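Local coordinates for general secretion pathway protein C (Vibrio cholerae, PDB 2I4S) that probably takes part, as a whole protein of which this is the PDZ domain, in the type II secretion of cholera toxin through the outer membrane, at residues A[58-63]-A[91-96]; A[23-28]-A[39-44]. One frame throughout, in Å; residues are numbered along the deposited sequence.

Contact 1. Residues A[58-63]-A[91-96]; sequences GDMAVA and TVERDG
Arg94 reaches across to Asp59 and grips its carboxylate side-on: NE meets OD1 at 2.8 Å and NH2 meets OD2, also at 2.8 Å. Both bonds are nearly straight, and the acceptors lie in the guanidinium plane. The two flat groups are turned 25° apart, so the nitrogens stand somewhat out of the carboxylate plane on its syn side. A bend at chi3 (-68°) turns the end of the arginine into this position. Asp59 OD2 has a second partner, the backbone N of Gln56, and this buried carboxylate probably stays ionised. Val92 CG2 lies over one face of the Asp59 carboxylate, and its CG1 lies near CA of Ala61.

The backbones are antiparallel strands of the PDZ-domain sheet, interrupted by a classic beta bulge: Val62 and Ala63 both face Thr91. Thr91 O takes a firm bond from Val62 N at 2.8 Å and a weak one from Ala63 N at 3.5 Å, while Thr91 N returns a bond to Ala63 O.

The face carrying Met60 and Glu93 is more exposed to solvent but closely packed all the same. There the selenomethionine and the glutamate run side by side, with Met60 CE 3.3 Å from Glu93 OE1. Val62 crosses the glutamate at about a right angle, CG1 resting 3.4 Å from Glu93 CG, and OE2 is bonded to Gln98. The loose part is the far end: past Arg94 the chains separate, Asp95 and Gly96 touch almost nothing of 58-63, and a water lies between Gly58 O and Asp95 N, within bonding distance of both.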
ATOM      1  N   GLY A  58      -3.363   5.067 -10.600  1.00 16.04           N
ATOM      2  CA  GLY A  58      -2.601   4.363 -11.638  1.00 15.77           C
ATOM      3  C   GLY A  58      -1.290   3.713 -11.170  1.00 14.50           C
ATOM      4  O   GLY A  58      -0.687   2.962 -11.925  1.00 13.52           O
ATOM      5  N   ASP A  59      -0.835   3.999  -9.951  1.00 11.23           N
ATOM      6  CA  ASP A  59       0.428   3.410  -9.477  1.00 13.56           C
ATOM      7  C   ASP A  59       0.286   1.887  -9.401  1.00 13.89           C
ATOM      8  O   ASP A  59      -0.762   1.387  -9.037  1.00 12.11           O
ATOM      9  CB  ASP A  59       0.818   3.925  -8.070  1.00  8.87           C
ATOM     10  CG  ASP A  59       1.361   5.331  -8.091  1.00 13.90           C
ATOM     11  OD1 ASP A  59       1.672   5.871  -9.194  1.00  9.67           O
ATOM     12  OD2 ASP A  59       1.476   5.905  -6.987  1.00 16.35           O
HETATM   13  N   MSE A  60       1.342   1.151  -9.732  1.00 14.28           N
HETATM   14  CA  MSE A  60       1.338  -0.267  -9.458  1.00 12.93           C
HETATM   15  C   MSE A  60       2.427  -0.628  -8.440  1.00 13.60           C
HETATM   16  O   MSE A  60       3.605  -0.412  -8.684  1.00 11.57           O
HETATM   17  CB  MSE A  60       1.560  -1.048 -10.744  1.00 10.93           C
HETATM   18  CG  MSE A  60       1.595  -2.537 -10.526  1.00 12.65           C
HETATM   19 SE   MSE A  60       1.903  -3.517 -12.225  1.00 21.84          SE
HETATM   20  CE  MSE A  60       3.821  -3.051 -12.541  1.00 12.77           C
ATOM     21  N   ALA A  61       2.030  -1.195  -7.303  1.00 12.50           N
ATOM     22  CA  ALA A  61       3.003  -1.678  -6.320  1.00 11.91           C
ATOM     23  C   ALA A  61       3.732  -2.922  -6.846  1.00 11.55           C
ATOM     24  O   ALA A  61       3.093  -3.866  -7.324  1.00  8.62           O
ATOM     25  CB  ALA A  61       2.308  -1.987  -5.000  1.00 10.76           C
ATOM     26  N   VAL A  62       5.063  -2.911  -6.775  1.00  9.82           N
ATOM     27  CA  VAL A  62       5.872  -4.095  -7.130  1.00 11.47           C
ATOM     28  C   VAL A  62       6.678  -4.713  -5.957  1.00 12.64           C
ATOM     29  O   VAL A  62       7.107  -5.875  -6.038  1.00 10.66           O
ATOM     30  CB  VAL A  62       6.789  -3.837  -8.365  1.00 14.59           C
ATOM     31  CG1 VAL A  62       5.957  -3.367  -9.580  1.00 10.35           C
ATOM     32  CG2 VAL A  62       7.883  -2.819  -8.040  1.00 10.59           C
ATOM     33  N   ALA A  63       6.845  -3.951  -4.872  1.00 11.56           N
ATOM     34  CA  ALA A  63       7.483  -4.433  -3.644  1.00 14.92           C
ATOM     35  C   ALA A  63       6.800  -3.785  -2.461  1.00 12.65           C
ATOM     36  O   ALA A  63       6.444  -2.613  -2.527  1.00 10.29           O
ATOM     37  CB  ALA A  63       8.987  -4.088  -3.619  1.00 14.38           C
ATOM     38  N   THR A  91       7.349   0.168  -3.110  1.00 12.72           N
ATOM     39  CA  THR A  91       7.918   0.570  -4.392  1.00  8.80           C
ATOM     40  C   THR A  91       6.815   0.441  -5.415  1.00 11.66           C
ATOM     41  O   THR A  91       6.180  -0.619  -5.521  1.00  9.32           O
ATOM     42  CB  THR A  91       9.120  -0.300  -4.811  1.00 12.03           C
ATOM     43  OG1 THR A  91      10.165  -0.146  -3.844  1.00 15.25           O
ATOM     44  CG2 THR A  91       9.635   0.144  -6.180  1.00 14.40           C
ATOM     45  N   VAL A  92       6.536   1.542  -6.115  1.00 11.44           N
ATOM     46  CA  VAL A  92       5.491   1.589  -7.113  1.00  8.69           C
ATOM     47  C   VAL A  92       6.059   1.988  -8.462  1.00 10.19           C
ATOM     48  O   VAL A  92       7.037   2.726  -8.547  1.00 11.18           O
ATOM     49  CB  VAL A  92       4.319   2.566  -6.739  1.00 10.66           C
ATOM     50  CG1 VAL A  92       3.650   2.130  -5.422  1.00 12.10           C
ATOM     51  CG2 VAL A  92       4.822   4.001  -6.667  1.00 13.75           C
ATOM     52  N   GLU A  93       5.448   1.481  -9.523  1.00 11.31           N
ATOM     53  CA  GLU A  93       5.791   1.925 -10.878  1.00 14.17           C
ATOM     54  C   GLU A  93       4.698   2.882 -11.310  1.00 13.38           C
ATOM     55  O   GLU A  93       3.507   2.548 -11.236  1.00 12.11           O
ATOM     56  CB  GLU A  93       5.869   0.738 -11.818  1.00 14.91           C
ATOM     57  CG  GLU A  93       6.622  -0.426 -11.193  1.00 26.12           C
ATOM     58  CD  GLU A  93       7.332  -1.323 -12.194  1.00 22.82           C
ATOM     59  OE1 GLU A  93       6.752  -1.603 -13.255  1.00 27.35           O
ATOM     60  OE2 GLU A  93       8.476  -1.741 -11.909  1.00 30.70           O
ATOM     61  N   ARG A  94       5.120   4.057 -11.757  1.00 10.75           N
ATOM     62  CA  ARG A  94       4.241   5.172 -12.074  1.00  9.78           C
ATOM     63  C   ARG A  94       4.625   5.606 -13.455  1.00 13.20           C
ATOM     64  O   ARG A  94       5.711   6.137 -13.662  1.00 13.04           O
ATOM     65  CB  ARG A  94       4.490   6.320 -11.092  1.00 10.44           C
ATOM     66  CG  ARG A  94       3.607   7.516 -11.262  1.00 14.55           C
ATOM     67  CD  ARG A  94       3.926   8.531 -10.151  1.00 13.73           C
ATOM     68  NE  ARG A  94       3.511   7.985  -8.857  1.00 13.25           N
ATOM     69  CZ  ARG A  94       3.984   8.372  -7.686  1.00 15.39           C
ATOM     70  NH1 ARG A  94       4.922   9.312  -7.633  1.00 18.39           N
ATOM     71  NH2 ARG A  94       3.516   7.831  -6.562  1.00 11.64           N
ATOM     72  N   ASP A  95       3.740   5.366 -14.408  1.00 17.10           N
ATOM     73  CA  ASP A  95       4.040   5.677 -15.793  1.00 20.56           C
ATOM     74  C   ASP A  95       5.437   5.229 -16.195  1.00 19.61           C
ATOM     75  O   ASP A  95       6.159   5.954 -16.863  1.00 18.10           O
ATOM     76  CB  ASP A  95       3.800   7.156 -16.059  1.00 21.38           C
ATOM     77  CG  ASP A  95       2.328   7.489 -16.017  1.00 31.16           C
ATOM     78  OD1 ASP A  95       1.528   6.531 -15.837  1.00 30.93           O
ATOM     79  OD2 ASP A  95       1.965   8.676 -16.152  1.00 36.19           O
ATOM     80  N   GLY A  96       5.789   4.012 -15.782  1.00 13.39           N
ATOM     81  CA  GLY A  96       7.053   3.383 -16.171  1.00 16.49           C
ATOM     82  C   GLY A  96       8.279   3.804 -15.369  1.00 12.51           C
ATOM     83  O   GLY A  96       9.403   3.450 -15.724  1.00 17.78           O
TER
HETATM   84  O   HOH W   1       0.836   4.323 -13.747  1.00 24.25           O

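Contact 2. Residues A[23-28]-A[39-44]; sequences QYVRLS and YRVSPG
The guanidinium of Arg26 lies against Gly44, whose CA sits 3.5 Å above one face, offset toward the rim; at its edge, in plane, is the carbonyl carbon of Gln23. Arg26 NH2 bonds Gln23 O at 2.9 Å and NE adds a weak bond to the same oxygen. Bent at chi2 (-60°), the arginine folds back past the start of its strand to Gln23. The Tyr39 ring approaches Leu27 CB and the carbonyl carbon of Ser28 obliquely, and its hydroxyl bonds Gln29.

Between these groups the backbones form a regular antiparallel ladder. Arg26 and Ser42 exchange two bonds, as do Ser28 and Arg40, whose Arg40 N to Ser28 O link is 2.7 Å. The final bond, Gly44 N to Tyr24 O, is of another kind: the donor stands well above the carbonyl plane, just before strand 25-32 begins.

On the face that carries Val25, Leu27 and Val41, Val25 CG1 meets Val41 CG1 at 3.6 Å. Leu27 lies alongside Val41 and points the same way, CD2 to CG2 also 3.6 Å; with chi1 at 176°, Val41 aims one methyl at each neighbour.

This is one end of the beta hairpin 25-32/35-43. Helix 48-53 packs on Val25, Val41 and Pro43 through Phe50 and Ile53, helix 74-82 presents Met75 and Leu78 to Leu27, and strand 60-64 pairs with the other edge of strand 35-43, away from 25-32.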
ATOM      1  N   GLN A  23      -8.213  -0.885   4.389  1.00 13.85           N
ATOM      2  CA  GLN A  23      -9.447  -0.116   4.155  1.00 14.83           C
ATOM      3  C   GLN A  23      -9.164   1.148   3.317  1.00 14.67           C
ATOM      4  O   GLN A  23     -10.066   1.661   2.637  1.00 16.67           O
ATOM      5  CB  GLN A  23     -10.121   0.318   5.465  1.00 15.86           C
ATOM      6  CG  GLN A  23     -10.312  -0.746   6.558  1.00 19.71           C
ATOM      7  CD  GLN A  23     -11.170  -0.229   7.724  1.00 21.23           C
ATOM      8  OE1 GLN A  23     -12.263   0.314   7.514  1.00 30.77           O
ATOM      9  NE2 GLN A  23     -10.682  -0.400   8.948  1.00 23.07           N
ATOM     10  N   TYR A  24      -7.915   1.628   3.375  1.00 11.81           N
ATOM     11  CA  TYR A  24      -7.474   2.916   2.800  1.00 13.13           C
ATOM     12  C   TYR A  24      -6.664   2.813   1.526  1.00 13.30           C
ATOM     13  O   TYR A  24      -6.621   3.767   0.731  1.00 13.66           O
ATOM     14  CB  TYR A  24      -6.608   3.669   3.802  1.00 12.32           C
ATOM     15  CG  TYR A  24      -7.401   4.097   5.010  1.00 16.64           C
ATOM     16  CD1 TYR A  24      -8.205   5.240   4.968  1.00 17.19           C
ATOM     17  CD2 TYR A  24      -7.393   3.328   6.170  1.00 16.31           C
ATOM     18  CE1 TYR A  24      -8.971   5.611   6.066  1.00 21.39           C
ATOM     19  CE2 TYR A  24      -8.154   3.695   7.278  1.00 17.98           C
ATOM     20  CZ  TYR A  24      -8.941   4.827   7.206  1.00 14.57           C
ATOM     21  OH  TYR A  24      -9.665   5.168   8.305  1.00 22.38           O
ATOM     22  N   VAL A  25      -5.958   1.694   1.392  1.00 12.68           N
ATOM     23  CA  VAL A  25      -5.080   1.414   0.257  1.00 13.96           C
ATOM     24  C   VAL A  25      -5.505   0.060  -0.316  1.00 14.76           C
ATOM     25  O   VAL A  25      -5.280  -1.000   0.297  1.00 16.20           O
ATOM     26  CB  VAL A  25      -3.580   1.383   0.665  1.00 12.15           C
ATOM     27  CG1 VAL A  25      -2.692   1.007  -0.537  1.00 15.78           C
ATOM     28  CG2 VAL A  25      -3.157   2.721   1.248  1.00 13.01           C
ATOM     29  N   ARG A  26      -6.107   0.106  -1.497  1.00 13.35           N
ATOM     30  CA  ARG A  26      -6.686  -1.043  -2.132  1.00 13.63           C
ATOM     31  C   ARG A  26      -5.736  -1.565  -3.192  1.00 14.63           C
ATOM     32  O   ARG A  26      -5.118  -0.775  -3.917  1.00 16.12           O
ATOM     33  CB  ARG A  26      -8.040  -0.650  -2.756  1.00 19.22           C
ATOM     34  CG  ARG A  26      -9.014  -0.044  -1.758  1.00 18.77           C
ATOM     35  CD  ARG A  26      -9.353  -1.004  -0.613  1.00 22.38           C
ATOM     36  NE  ARG A  26     -10.228  -0.387   0.396  1.00 22.24           N
ATOM     37  CZ  ARG A  26     -11.553  -0.281   0.295  1.00 26.51           C
ATOM     38  NH1 ARG A  26     -12.189  -0.751  -0.780  1.00 22.24           N
ATOM     39  NH2 ARG A  26     -12.249   0.305   1.276  1.00 28.23           N
ATOM     40  N   LEU A  27      -5.565  -2.885  -3.246  1.00 13.04           N
ATOM     41  CA  LEU A  27      -4.611  -3.488  -4.181  1.00 14.79           C
ATOM     42  C   LEU A  27      -5.366  -4.459  -5.064  1.00 16.31           C
ATOM     43  O   LEU A  27      -6.165  -5.244  -4.578  1.00 20.32           O
ATOM     44  CB  LEU A  27      -3.476  -4.242  -3.478  1.00 14.73           C
ATOM     45  CG  LEU A  27      -2.655  -3.570  -2.378  1.00 13.63           C
ATOM     46  CD1 LEU A  27      -1.862  -4.617  -1.634  1.00 22.85           C
ATOM     47  CD2 LEU A  27      -1.780  -2.456  -2.921  1.00 23.10           C
ATOM     48  N   SER A  28      -5.082  -4.403  -6.355  1.00 13.91           N
ATOM     49  CA  SER A  28      -5.775  -5.200  -7.353  1.00 13.60           C
ATOM     50  C   SER A  28      -4.739  -5.738  -8.343  1.00 14.73           C
ATOM     51  O   SER A  28      -3.988  -4.971  -8.979  1.00 12.84           O
ATOM     52  CB  SER A  28      -6.786  -4.306  -8.073  1.00 12.43           C
ATOM     53  OG  SER A  28      -7.546  -5.057  -8.996  1.00 24.09           O
ATOM     54  N   TYR A  39       0.436  -5.051  -8.159  1.00 12.74           N
ATOM     55  CA  TYR A  39      -0.901  -4.668  -7.749  1.00  9.87           C
ATOM     56  C   TYR A  39      -1.174  -3.189  -8.004  1.00  5.29           C
ATOM     57  O   TYR A  39      -0.449  -2.314  -7.525  1.00 11.00           O
ATOM     58  CB  TYR A  39      -1.120  -5.064  -6.279  1.00  9.19           C
ATOM     59  CG  TYR A  39      -1.075  -6.557  -6.134  1.00  4.44           C
ATOM     60  CD1 TYR A  39      -2.247  -7.312  -6.097  1.00 10.46           C
ATOM     61  CD2 TYR A  39       0.149  -7.229  -6.124  1.00  9.94           C
ATOM     62  CE1 TYR A  39      -2.206  -8.684  -5.991  1.00 14.57           C
ATOM     63  CE2 TYR A  39       0.207  -8.595  -6.035  1.00 11.97           C
ATOM     64  CZ  TYR A  39      -0.975  -9.324  -5.960  1.00 14.41           C
ATOM     65  OH  TYR A  39      -0.923 -10.696  -5.879  1.00 11.76           O
ATOM     66  N   ARG A  40      -2.185  -2.911  -8.800  1.00  7.92           N
ATOM     67  CA  ARG A  40      -2.650  -1.522  -9.006  1.00 10.16           C
ATOM     68  C   ARG A  40      -3.164  -1.040  -7.666  1.00 10.99           C
ATOM     69  O   ARG A  40      -3.912  -1.752  -6.995  1.00 10.52           O
ATOM     70  CB  ARG A  40      -3.747  -1.486 -10.089  1.00  8.83           C
ATOM     71  CG  ARG A  40      -4.260  -0.097 -10.461  1.00 14.18           C
ATOM     72  CD  ARG A  40      -3.314   0.597 -11.446  1.00 13.95           C
ATOM     73  NE  ARG A  40      -3.124  -0.222 -12.635  1.00 12.76           N
ATOM     74  CZ  ARG A  40      -1.980  -0.346 -13.294  1.00 12.92           C
ATOM     75  NH1 ARG A  40      -1.924  -1.147 -14.344  1.00 11.71           N
ATOM     76  NH2 ARG A  40      -0.887   0.306 -12.893  1.00 11.39           N
ATOM     77  N   VAL A  41      -2.700   0.129  -7.236  1.00  8.96           N
ATOM     78  CA  VAL A  41      -3.065   0.694  -5.946  1.00 12.00           C
ATOM     79  C   VAL A  41      -4.091   1.797  -6.151  1.00 13.50           C
ATOM     80  O   VAL A  41      -3.902   2.669  -7.005  1.00 15.94           O
ATOM     81  CB  VAL A  41      -1.825   1.315  -5.279  1.00 16.60           C
ATOM     82  CG1 VAL A  41      -2.197   1.990  -3.987  1.00 22.41           C
ATOM     83  CG2 VAL A  41      -0.758   0.221  -5.038  1.00 15.77           C
ATOM     84  N   SER A  42      -5.167   1.772  -5.367  1.00 13.88           N
ATOM     85  CA  SER A  42      -6.198   2.820  -5.443  1.00 14.97           C
ATOM     86  C   SER A  42      -6.680   3.212  -4.044  1.00 14.39           C
ATOM     87  O   SER A  42      -6.570   2.423  -3.113  1.00 16.52           O
ATOM     88  CB  SER A  42      -7.372   2.360  -6.312  1.00 10.58           C
ATOM     89  OG  SER A  42      -7.980   1.211  -5.752  1.00 15.85           O
ATOM     90  N   PRO A  43      -7.223   4.431  -3.896  1.00 16.30           N
ATOM     91  CA  PRO A  43      -7.702   4.869  -2.578  1.00 15.86           C
ATOM     92  C   PRO A  43      -8.962   4.134  -2.152  1.00 16.95           C
ATOM     93  O   PRO A  43      -9.770   3.752  -2.984  1.00 17.10           O
ATOM     94  CB  PRO A  43      -7.982   6.375  -2.768  1.00 17.61           C
ATOM     95  CG  PRO A  43      -8.119   6.579  -4.225  1.00 17.03           C
ATOM     96  CD  PRO A  43      -7.426   5.451  -4.945  1.00 12.71           C
ATOM     97  N   GLY A  44      -9.098   3.919  -0.854  1.00 20.64           N
ATOM     98  CA  GLY A  44     -10.266   3.267  -0.302  1.00 27.32           C
ATOM     99  C   GLY A  44     -11.111   4.276   0.442  1.00 32.73           C
ATOM    100  O   GLY A  44     -11.497   5.304  -0.114  1.00 39.00           O
TER

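Overall arrangement
From the N terminus, helices 2-16 and 21-24 lead into strand 25-32. Contact 2 then closes the hairpin at its open end, as strand 35-43 returns beside it. Only after that does the chain pass through helix 48-53 to strand 60-64, where contact 1 opens a longer loop; this holds strand 67-68 and helix 74-82 and is closed by strand 87-94. The two closures follow in series, neither nesting nor crossing. Strands 35-43 and 60-64 are sheet neighbours, so the contacts meet directly: Ala61 N lies 2.7 Å from Tyr39 O, a probable hydrogen bond. Together they run a continuous antiparallel order from strand 25-32 to strand 87-94.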